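Long-range contacts in monovalent Na+/H+ antiporter subunit A (PDB 7D3U), which probably works as the membrane subunit A of an Mrp complex that exchanges sodium ions for protons across the cell membrane: residues A10-A21 with Y105-L116; G149-T160 with F219-V228. All coordinates share one frame; numbering follows the deposited sequence.

Contact 1. Residues A10-A21 with Y105-L116; sequences AFGIAAISPLLA and YGLMTLFAASML. With LMT (dodecyl-beta-D-maltoside), chain T.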
loop_
_atom_site.group_PDB
_atom_site.type_symbol
_atom_site.label_atom_id
_atom_site.label_comp_id
_atom_site.label_asym_id
_atom_site.label_seq_id
_atom_site.Cartn_x
_atom_site.Cartn_y
_atom_site.Cartn_z
ATOM N N ALA B 10 26.286 -8.589 -35.403
ATOM C CA ALA B 10 25.370 -7.527 -35.810
ATOM C C ALA B 10 25.026 -6.619 -34.639
ATOM O O ALA B 10 24.855 -5.408 -34.809
ATOM C CB ALA B 10 24.101 -8.126 -36.410
ATOM N N PHE B 11 24.916 -7.189 -33.438
ATOM C CA PHE B 11 24.652 -6.362 -32.264
ATOM C C PHE B 11 25.908 -5.657 -31.762
ATOM O O PHE B 11 25.828 -4.531 -31.257
ATOM C CB PHE B 11 24.036 -7.206 -31.150
ATOM C CG PHE B 11 22.536 -7.223 -31.170
ATOM C CD1 PHE B 11 21.814 -6.186 -30.610
ATOM C CD2 PHE B 11 21.850 -8.269 -31.757
ATOM C CE1 PHE B 11 20.435 -6.197 -30.629
ATOM C CE2 PHE B 11 20.471 -8.284 -31.779
ATOM C CZ PHE B 11 19.764 -7.247 -31.215
ATOM N N GLY B 12 27.073 -6.293 -31.891
ATOM C CA GLY B 12 28.312 -5.625 -31.543
ATOM C C GLY B 12 28.608 -4.443 -32.440
ATOM O O GLY B 12 29.270 -3.491 -32.021
ATOM N N ILE B 13 28.126 -4.484 -33.682
ATOM C CA ILE B 13 28.224 -3.317 -34.554
ATOM C C ILE B 13 27.506 -2.130 -33.926
ATOM O O ILE B 13 28.032 -1.011 -33.897
ATOM C CB ILE B 13 27.664 -3.640 -35.951
ATOM C CG1 ILE B 13 28.603 -4.586 -36.694
ATOM C CG2 ILE B 13 27.455 -2.367 -36.748
ATOM C CD1 ILE B 13 28.060 -5.057 -38.015
ATOM N N ALA B 14 26.297 -2.356 -33.407
ATOM C CA ALA B 14 25.575 -1.287 -32.729
ATOM C C ALA B 14 26.260 -0.888 -31.432
ATOM O O ALA B 14 26.217 0.284 -31.042
ATOM C CB ALA B 14 24.135 -1.714 -32.457
ATOM N N ALA B 15 26.884 -1.846 -30.751
ATOM C CA ALA B 15 27.612 -1.521 -29.529
ATOM C C ALA B 15 28.807 -0.618 -29.817
ATOM O O ALA B 15 29.140 0.257 -29.010
ATOM C CB ALA B 15 28.064 -2.802 -28.830
ATOM N N ILE B 16 29.466 -0.819 -30.961
ATOM C CA ILE B 16 30.678 -0.070 -31.288
ATOM C C ILE B 16 30.411 1.190 -32.100
ATOM O O ILE B 16 31.305 2.042 -32.210
ATOM C CB ILE B 16 31.676 -0.962 -32.053
ATOM C CG1 ILE B 16 33.112 -0.521 -31.772
ATOM C CG2 ILE B 16 31.397 -0.936 -33.544
ATOM C CD1 ILE B 16 34.152 -1.329 -32.508
ATOM N N SER B 17 29.212 1.343 -32.662
ATOM C CA SER B 17 28.912 2.489 -33.514
ATOM C C SER B 17 29.001 3.842 -32.804
ATOM O O SER B 17 29.415 4.820 -33.438
ATOM C CB SER B 17 27.526 2.321 -34.142
ATOM O OG SER B 17 26.509 2.319 -33.163
ATOM N N PRO B 18 28.628 3.974 -31.522
ATOM C CA PRO B 18 28.848 5.274 -30.861
ATOM C C PRO B 18 30.315 5.641 -30.737
ATOM O O PRO B 18 30.670 6.819 -30.864
ATOM C CB PRO B 18 28.187 5.083 -29.488
ATOM C CG PRO B 18 27.196 4.010 -29.695
ATOM C CD PRO B 18 27.835 3.073 -30.666
ATOM N N LEU B 19 31.185 4.658 -30.493
ATOM C CA LEU B 19 32.614 4.943 -30.434
ATOM C C LEU B 19 33.128 5.449 -31.775
ATOM O O LEU B 19 33.906 6.409 -31.829
ATOM C CB LEU B 19 33.382 3.696 -29.999
ATOM C CG LEU B 19 34.859 3.656 -30.394
ATOM C CD1 LEU B 19 35.670 4.586 -29.511
ATOM C CD2 LEU B 19 35.413 2.240 -30.337
ATOM N N LEU B 20 32.704 4.817 -32.870
ATOM C CA LEU B 20 33.105 5.284 -34.193
ATOM C C LEU B 20 32.519 6.657 -34.495
ATOM O O LEU B 20 33.161 7.479 -35.157
ATOM C CB LEU B 20 32.679 4.277 -35.259
ATOM C CG LEU B 20 33.367 2.914 -35.215
ATOM C CD1 LEU B 20 32.994 2.095 -36.433
ATOM C CD2 LEU B 20 34.870 3.083 -35.121
ATOM N N ALA B 21 31.304 6.924 -34.015
ATOM C CA ALA B 21 30.687 8.223 -34.256
ATOM C C ALA B 21 31.396 9.330 -33.491
ATOM O O ALA B 21 31.447 10.472 -33.960
ATOM C CB ALA B 21 29.207 8.180 -33.883
ATOM N N TYR B 105 23.578 6.668 -34.993
ATOM C CA TYR B 105 24.157 5.426 -35.495
ATOM C C TYR B 105 23.863 4.262 -34.559
ATOM O O TYR B 105 23.517 3.165 -35.011
ATOM C CB TYR B 105 25.660 5.595 -35.700
ATOM C CG TYR B 105 26.001 6.401 -36.925
ATOM C CD1 TYR B 105 25.827 5.873 -38.194
ATOM C CD2 TYR B 105 26.489 7.694 -36.816
ATOM C CE1 TYR B 105 26.133 6.605 -39.317
ATOM C CE2 TYR B 105 26.798 8.433 -37.934
ATOM C CZ TYR B 105 26.617 7.884 -39.182
ATOM O OH TYR B 105 26.923 8.617 -40.301
ATOM N N GLY B 106 23.995 4.478 -33.250
ATOM C CA GLY B 106 23.685 3.436 -32.288
ATOM C C GLY B 106 22.261 2.938 -32.362
ATOM O O GLY B 106 21.961 1.859 -31.842
ATOM N N LEU B 107 21.371 3.700 -32.992
ATOM C CA LEU B 107 20.002 3.267 -33.230
ATOM C C LEU B 107 19.801 2.709 -34.630
ATOM O O LEU B 107 19.164 1.666 -34.789
ATOM C CB LEU B 107 19.032 4.427 -33.007
ATOM C CG LEU B 107 18.795 4.821 -31.553
ATOM C CD1 LEU B 107 17.843 5.995 -31.473
ATOM C CD2 LEU B 107 18.249 3.638 -30.785
ATOM N N MET B 108 20.349 3.368 -35.650
ATOM C CA MET B 108 20.141 2.910 -37.016
ATOM C C MET B 108 20.870 1.607 -37.308
ATOM O O MET B 108 20.501 0.904 -38.254
ATOM C CB MET B 108 20.577 3.993 -37.998
ATOM C CG MET B 108 19.537 5.070 -38.212
ATOM S SD MET B 108 18.195 4.489 -39.255
ATOM C CE MET B 108 19.121 3.988 -40.698
ATOM N N THR B 109 21.891 1.266 -36.524
ATOM C CA THR B 109 22.522 -0.042 -36.637
ATOM C C THR B 109 21.900 -1.057 -35.689
ATOM O O THR B 109 21.856 -2.250 -36.003
ATOM C CB THR B 109 24.024 0.063 -36.372
ATOM O OG1 THR B 109 24.242 0.347 -34.988
ATOM C CG2 THR B 109 24.641 1.158 -37.212
ATOM N N LEU B 110 21.421 -0.608 -34.527
ATOM C CA LEU B 110 20.622 -1.486 -33.682
ATOM C C LEU B 110 19.297 -1.826 -34.348
ATOM O O LEU B 110 18.730 -2.893 -34.095
ATOM C CB LEU B 110 20.387 -0.840 -32.318
ATOM C CG LEU B 110 19.661 -1.672 -31.264
ATOM C CD1 LEU B 110 20.406 -1.609 -29.948
ATOM C CD2 LEU B 110 18.237 -1.182 -31.090
ATOM N N PHE B 111 18.791 -0.930 -35.199
ATOM C CA PHE B 111 17.640 -1.260 -36.028
ATOM C C PHE B 111 17.940 -2.441 -36.936
ATOM O O PHE B 111 17.130 -3.369 -37.041
ATOM C CB PHE B 111 17.233 -0.048 -36.861
ATOM C CG PHE B 111 15.756 0.076 -37.071
ATOM C CD1 PHE B 111 14.899 -0.939 -36.690
ATOM C CD2 PHE B 111 15.221 1.215 -37.643
ATOM C CE1 PHE B 111 13.540 -0.820 -36.881
ATOM C CE2 PHE B 111 13.864 1.341 -37.834
ATOM C CZ PHE B 111 13.022 0.321 -37.454
ATOM N N ALA B 112 19.098 -2.424 -37.596
ATOM C CA ALA B 112 19.489 -3.535 -38.451
ATOM C C ALA B 112 19.684 -4.814 -37.651
ATOM O O ALA B 112 19.318 -5.897 -38.115
ATOM C CB ALA B 112 20.766 -3.189 -39.211
ATOM N N ALA B 113 20.249 -4.712 -36.448
ATOM C CA ALA B 113 20.439 -5.902 -35.626
ATOM C C ALA B 113 19.104 -6.490 -35.190
ATOM O O ALA B 113 18.925 -7.713 -35.200
ATOM C CB ALA B 113 21.303 -5.571 -34.413
ATOM N N SER B 114 18.151 -5.636 -34.817
ATOM C CA SER B 114 16.841 -6.132 -34.413
ATOM C C SER B 114 16.093 -6.734 -35.595
ATOM O O SER B 114 15.412 -7.755 -35.450
ATOM C CB SER B 114 16.032 -5.006 -33.776
ATOM O OG SER B 114 16.663 -4.530 -32.602
ATOM N N MET B 115 16.221 -6.131 -36.778
ATOM C CA MET B 115 15.609 -6.720 -37.965
ATOM C C MET B 115 16.235 -8.065 -38.294
ATOM O O MET B 115 15.530 -9.015 -38.658
ATOM C CB MET B 115 15.738 -5.771 -39.152
ATOM C CG MET B 115 14.493 -4.978 -39.430
ATOM S SD MET B 115 12.997 -5.972 -39.289
ATOM C CE MET B 115 12.996 -6.814 -40.867
ATOM N N LEU B 116 17.561 -8.164 -38.181
ATOM C CA LEU B 116 18.238 -9.435 -38.400
ATOM C C LEU B 116 17.747 -10.489 -37.419
ATOM O O LEU B 116 17.494 -11.634 -37.803
ATOM C CB LEU B 116 19.749 -9.247 -38.272
ATOM C CG LEU B 116 20.615 -10.368 -38.831
ATOM C CD1 LEU B 116 20.231 -10.629 -40.260
ATOM C CD2 LEU B 116 22.081 -10.005 -38.740
HETATM C C1 LMT T . 25.473 12.216 -28.124
HETATM C C2 LMT T . 26.104 10.886 -27.840
HETATM C C3 LMT T . 25.206 9.832 -27.281
HETATM C C4 LMT T . 26.053 8.624 -26.990
HETATM C C5 LMT T . 25.189 7.468 -26.617
HETATM C C6 LMT T . 24.594 6.803 -27.813
HETATM C C7 LMT T . 23.560 5.809 -27.376
HETATM C C8 LMT T . 23.263 4.889 -28.506
HETATM C C9 LMT T . 23.821 3.515 -28.336
HETATM C C10 LMT T . 22.762 2.547 -28.782
HETATM C C11 LMT T . 23.305 1.161 -28.914
HETATM C C12 LMT T . 23.480 0.507 -27.587
#

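Contact 2. Residues G149-T160 with F219-V228; sequences GTQPAVRTLLVT and FQAWLPDAMV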
loop_
_atom_site.group_PDB
_atom_site.type_symbol
_atom_site.label_atom_id
_atom_site.label_comp_id
_atom_site.label_asym_id
_atom_site.label_seq_id
_atom_site.Cartn_x
_atom_site.Cartn_y
_atom_site.Cartn_z
ATOM N N GLY B 149 8.819 15.629 -33.352
ATOM C CA GLY B 149 8.330 14.273 -33.457
ATOM C C GLY B 149 8.229 13.530 -32.143
ATOM O O GLY B 149 8.531 12.336 -32.083
ATOM N N THR B 150 7.813 14.216 -31.080
ATOM C CA THR B 150 7.584 13.520 -29.820
ATOM C C THR B 150 6.190 12.913 -29.756
ATOM O O THR B 150 6.002 11.874 -29.115
ATOM C CB THR B 150 7.793 14.461 -28.636
ATOM O OG1 THR B 150 7.306 13.839 -27.442
ATOM C CG2 THR B 150 7.049 15.765 -28.852
ATOM N N GLN B 151 5.212 13.536 -30.402
ATOM C CA GLN B 151 3.866 12.983 -30.472
ATOM C C GLN B 151 3.778 11.895 -31.541
ATOM O O GLN B 151 3.197 10.833 -31.278
ATOM C CB GLN B 151 2.839 14.088 -30.726
ATOM C CG GLN B 151 1.547 13.900 -29.964
ATOM C CD GLN B 151 1.755 13.936 -28.469
ATOM O OE1 GLN B 151 2.485 14.781 -27.953
ATOM N NE2 GLN B 151 1.116 13.016 -27.761
ATOM N N PRO B 152 4.307 12.108 -32.755
ATOM C CA PRO B 152 4.327 11.003 -33.725
ATOM C C PRO B 152 5.052 9.774 -33.221
ATOM O O PRO B 152 4.630 8.655 -33.527
ATOM C CB PRO B 152 5.035 11.617 -34.938
ATOM C CG PRO B 152 4.709 13.045 -34.852
ATOM C CD PRO B 152 4.748 13.366 -33.389
ATOM N N ALA B 153 6.125 9.941 -32.446
ATOM C CA ALA B 153 6.814 8.780 -31.896
ATOM C C ALA B 153 5.941 8.043 -30.892
ATOM O O ALA B 153 5.909 6.807 -30.879
ATOM C CB ALA B 153 8.127 9.206 -31.248
ATOM N N VAL B 154 5.221 8.783 -30.046
ATOM C CA VAL B 154 4.330 8.150 -29.080
ATOM C C VAL B 154 3.234 7.377 -29.801
ATOM O O VAL B 154 2.918 6.238 -29.441
ATOM C CB VAL B 154 3.745 9.201 -28.121
ATOM C CG1 VAL B 154 2.517 8.656 -27.418
ATOM C CG2 VAL B 154 4.787 9.625 -27.106
ATOM N N ARG B 155 2.651 7.976 -30.839
ATOM C CA ARG B 155 1.591 7.291 -31.572
ATOM C C ARG B 155 2.130 6.080 -32.321
ATOM O O ARG B 155 1.465 5.042 -32.389
ATOM C CB ARG B 155 0.907 8.263 -32.529
ATOM C CG ARG B 155 0.202 9.390 -31.812
ATOM C CD ARG B 155 -0.643 10.202 -32.759
ATOM N NE ARG B 155 0.152 11.165 -33.512
ATOM C CZ ARG B 155 0.059 12.482 -33.367
ATOM N NH1 ARG B 155 -0.797 12.996 -32.497
ATOM N NH2 ARG B 155 0.822 13.286 -34.094
ATOM N N THR B 156 3.338 6.186 -32.879
ATOM C CA THR B 156 3.955 5.043 -33.541
ATOM C C THR B 156 4.172 3.899 -32.563
ATOM O O THR B 156 3.829 2.749 -32.858
ATOM C CB THR B 156 5.277 5.460 -34.180
ATOM O OG1 THR B 156 5.017 6.140 -35.413
ATOM C CG2 THR B 156 6.151 4.248 -34.452
ATOM N N LEU B 157 4.736 4.196 -31.393
ATOM C CA LEU B 157 4.953 3.152 -30.398
ATOM C C LEU B 157 3.634 2.532 -29.959
ATOM O O LEU B 157 3.526 1.307 -29.856
ATOM C CB LEU B 157 5.707 3.715 -29.196
ATOM C CG LEU B 157 6.135 2.684 -28.155
ATOM C CD1 LEU B 157 6.942 1.584 -28.811
ATOM C CD2 LEU B 157 6.934 3.340 -27.048
ATOM N N LEU B 158 2.611 3.357 -29.730
ATOM C CA LEU B 158 1.328 2.832 -29.274
ATOM C C LEU B 158 0.694 1.929 -30.323
ATOM O O LEU B 158 0.206 0.840 -30.002
ATOM C CB LEU B 158 0.390 3.984 -28.919
ATOM C CG LEU B 158 0.575 4.583 -27.528
ATOM C CD1 LEU B 158 -0.389 5.733 -27.321
ATOM C CD2 LEU B 158 0.381 3.520 -26.465
ATOM N N VAL B 159 0.702 2.355 -31.587
ATOM C CA VAL B 159 0.028 1.579 -32.623
ATOM C C VAL B 159 0.811 0.313 -32.949
ATOM O O VAL B 159 0.222 -0.748 -33.180
ATOM C CB VAL B 159 -0.209 2.443 -33.873
ATOM C CG1 VAL B 159 -0.864 1.623 -34.961
ATOM C CG2 VAL B 159 -1.087 3.627 -33.527
ATOM N N THR B 160 2.143 0.387 -32.954
ATOM C CA THR B 160 2.928 -0.800 -33.265
ATOM C C THR B 160 3.122 -1.716 -32.066
ATOM O O THR B 160 3.631 -2.828 -32.239
ATOM C CB THR B 160 4.292 -0.406 -33.830
ATOM O OG1 THR B 160 5.035 0.308 -32.838
ATOM C CG2 THR B 160 4.125 0.463 -35.061
ATOM N N PHE B 219 -4.810 1.183 -39.270
ATOM C CA PHE B 219 -3.664 1.715 -38.545
ATOM C C PHE B 219 -2.714 2.501 -39.439
ATOM O O PHE B 219 -1.526 2.612 -39.125
ATOM C CB PHE B 219 -2.912 0.582 -37.849
ATOM C CG PHE B 219 -3.802 -0.512 -37.334
ATOM C CD1 PHE B 219 -4.338 -0.443 -36.061
ATOM C CD2 PHE B 219 -4.095 -1.613 -38.117
ATOM C CE1 PHE B 219 -5.154 -1.447 -35.586
ATOM C CE2 PHE B 219 -4.910 -2.618 -37.645
ATOM C CZ PHE B 219 -5.440 -2.535 -36.378
ATOM N N GLN B 220 -3.207 3.053 -40.549
ATOM C CA GLN B 220 -2.332 3.771 -41.466
ATOM C C GLN B 220 -1.859 5.108 -40.918
ATOM O O GLN B 220 -0.970 5.717 -41.520
ATOM C CB GLN B 220 -3.030 3.999 -42.807
ATOM C CG GLN B 220 -4.443 4.552 -42.705
ATOM C CD GLN B 220 -5.209 4.434 -44.012
ATOM O OE1 GLN B 220 -5.652 3.353 -44.393
ATOM N NE2 GLN B 220 -5.362 5.552 -44.708
ATOM N N ALA B 221 -2.416 5.579 -39.809
ATOM C CA ALA B 221 -2.120 6.929 -39.331
ATOM C C ALA B 221 -0.952 6.956 -38.350
ATOM O O ALA B 221 -1.039 7.533 -37.269
ATOM C CB ALA B 221 -3.370 7.537 -38.705
ATOM N N TRP B 222 0.160 6.326 -38.723
ATOM C CA TRP B 222 1.421 6.554 -38.027
ATOM C C TRP B 222 2.612 6.645 -38.963
ATOM O O TRP B 222 3.684 7.061 -38.517
ATOM C CB TRP B 222 1.682 5.466 -36.973
ATOM C CG TRP B 222 1.961 4.105 -37.522
ATOM C CD1 TRP B 222 1.069 3.087 -37.665
ATOM C CD2 TRP B 222 3.223 3.599 -37.969
ATOM N NE1 TRP B 222 1.690 1.984 -38.192
ATOM C CE2 TRP B 222 3.015 2.273 -38.386
ATOM C CE3 TRP B 222 4.507 4.141 -38.065
ATOM C CZ2 TRP B 222 4.039 1.483 -38.891
ATOM C CZ3 TRP B 222 5.521 3.355 -38.567
ATOM C CH2 TRP B 222 5.282 2.042 -38.975
ATOM N N LEU B 223 2.474 6.267 -40.226
ATOM C CA LEU B 223 3.532 6.408 -41.216
ATOM C C LEU B 223 3.599 7.833 -41.766
ATOM O O LEU B 223 4.701 8.385 -41.874
ATOM C CB LEU B 223 3.338 5.399 -42.349
ATOM C CG LEU B 223 4.600 4.826 -42.990
ATOM C CD1 LEU B 223 5.614 4.472 -41.926
ATOM C CD2 LEU B 223 4.258 3.608 -43.821
ATOM N N PRO B 224 2.475 8.466 -42.131
ATOM C CA PRO B 224 2.570 9.824 -42.691
ATOM C C PRO B 224 3.145 10.858 -41.740
ATOM O O PRO B 224 3.748 11.832 -42.208
ATOM C CB PRO B 224 1.117 10.146 -43.057
ATOM C CG PRO B 224 0.512 8.831 -43.312
ATOM C CD PRO B 224 1.103 7.946 -42.268
ATOM N N ASP B 225 2.981 10.698 -40.428
ATOM C CA ASP B 225 3.515 11.680 -39.492
ATOM C C ASP B 225 4.891 11.314 -38.956
ATOM O O ASP B 225 5.678 12.214 -38.639
ATOM C CB ASP B 225 2.548 11.893 -38.321
ATOM C CG ASP B 225 2.248 10.618 -37.571
ATOM O OD1 ASP B 225 2.723 9.550 -38.001
ATOM O OD2 ASP B 225 1.536 10.685 -36.549
ATOM N N ALA B 226 5.228 10.025 -38.897
ATOM C CA ALA B 226 6.572 9.613 -38.505
ATOM C C ALA B 226 7.595 10.110 -39.516
ATOM O O ALA B 226 8.801 9.911 -39.343
ATOM C CB ALA B 226 6.660 8.094 -38.366
ATOM N N MET B 227 7.115 10.754 -40.580
ATOM C CA MET B 227 7.983 11.437 -41.524
ATOM C C MET B 227 8.682 12.640 -40.911
ATOM O O MET B 227 9.566 13.213 -41.557
ATOM C CB MET B 227 7.173 11.876 -42.741
ATOM C CG MET B 227 6.466 10.735 -43.440
ATOM S SD MET B 227 7.604 9.441 -43.951
ATOM C CE MET B 227 8.829 10.420 -44.810
ATOM N N VAL B 228 8.311 13.040 -39.692
ATOM C CA VAL B 228 9.008 14.136 -39.028
ATOM C C VAL B 228 10.465 13.798 -38.761
ATOM O O VAL B 228 11.275 14.700 -38.516
ATOM C CB VAL B 228 8.291 14.506 -37.719
ATOM C CG1 VAL B 228 6.924 15.093 -38.012
ATOM C CG2 VAL B 228 8.166 13.282 -36.838
#

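Contact 1. Residues A10-A21 with Y105-L116
The methyl of Ala113 sits almost exactly over the centre of the Phe11 ring. CB of Ala113 is 3.6 Å from the centroid of the Phe11 ring and only 2° off its normal, a CH-pi contact over the face. A bound dodecyl-maltoside also touches Phe11. Next to this pair, Ala10 CB meets the branch CD2 of Leu116 at 3.6 Å. One turn along, Ala14 CB packs on Leu110 CB at 3.9 Å. The two segments are antiparallel helices, 166° between their directions; helix 102-119 is predicted to span the membrane. Their axes come within 7.9 Å, a close approach made largely by small residues: Ala10, Ala14, Ser17 and Ala21 on one side, Gly106, Thr109 and Ala113 on the other. Phe11 and Tyr105 lie toward the two ends. No hydrogen bond crosses the interface. The hydroxyls of Ser17 and Thr109 turn back on their own helices instead. Ser17 OG lies between its backbone N and carbonyl carbon (chi1 64°), which brings it to Ala14 O at 3.0 Å, above the carbonyl plane. Thr109 OG1 bonds Tyr105 O at 2.9 Å, and that oxygen also takes the N-H of Thr109. The bonded oxygens still lie in the interface, Thr109 OG1 against Ala14 and Ser17 OG against Gly106. At the far end, Ala21 CB rests on Tyr105 CD2 at 4.0 Å. The alkyl chain of a second detergent runs beside the groove, where its C9 is 3.7 Å from Pro18 CG. It also passes Gly106 and Ala14. Helix 29-45 packs alongside, with Leu39 on Ala10 and Met35 on Ile13.

Contact 2. Residues G149-T160 with F219-V228
The indole of Trp222 carries the methyl CG2 of Thr160 on one face. That carbon stands 3.9 Å above the plane of the Trp222 ring, offset toward the rim, in a CH-pi contact with the six-membered ring. Thr156 crosses the same indole at about a right angle, with OG1 near CE3, and Val159 CG1 lies 3.6 Å from Trp222 CD1. The second flat group is the guanidinium of Arg155. Gln151 O lies over one of its faces. At its edge, near the plane, stands the carboxylate of Asp225, and the two planes are only 14° apart. Arg155 NE reaches Asp225 OD2 at 3.4 Å, a weak hydrogen bond within a salt bridge. The bend of the arginine at chi3 (-80°) turns its end toward the aspartate. NH1 of Arg155 forms a salt bridge with Asp544, its stronger partner, so the arginine lies between two carboxylates. Thr160 OG1 bonds Thr156 O at 2.7 Å and also meets Thr135, and this holds its methyl over the indole. NE1 of Trp222 makes a weak bond to Ser214 O. Apolar contacts complete the seam. Val159 CG1 touches Phe219 CB at 3.7 Å, and Val228 CG2 meets Pro152 CG at 4.0 Å. Subunit D packs on helix 150-164 through Leu431 and Leu423 of that chain. The helix thus lies along an irregular connection that leads from helix 196-213 into helices 231-240 and 243-252, a pair consistent with the broken transmembrane helix known from the Mrp and complex I antiporter-like subunits.

From the N terminus, helix 2-23 is joined in contact 1 by helix 102-119. This closes a loop holding helix 29-45, the two-stranded hairpin 52-56/63-68 and helix 71-94. The chain then runs through helix 124-142 and enters contact 2. That contact closes a second, shorter loop, from helix 150-164 through helix 196-213 to the connection before helix 231-240. The loops are in series, neither nested nor crossed. The centres of contact 1 and contact 2 are about 23 Å apart. The nearest atoms of contact 1 and contact 2 are about 8 Å apart. Helix 124-142 bridges them: its Thr134 meets Ser114, and its Thr135 bonds Thr160. Met242 touches both Phe111 and Trp222.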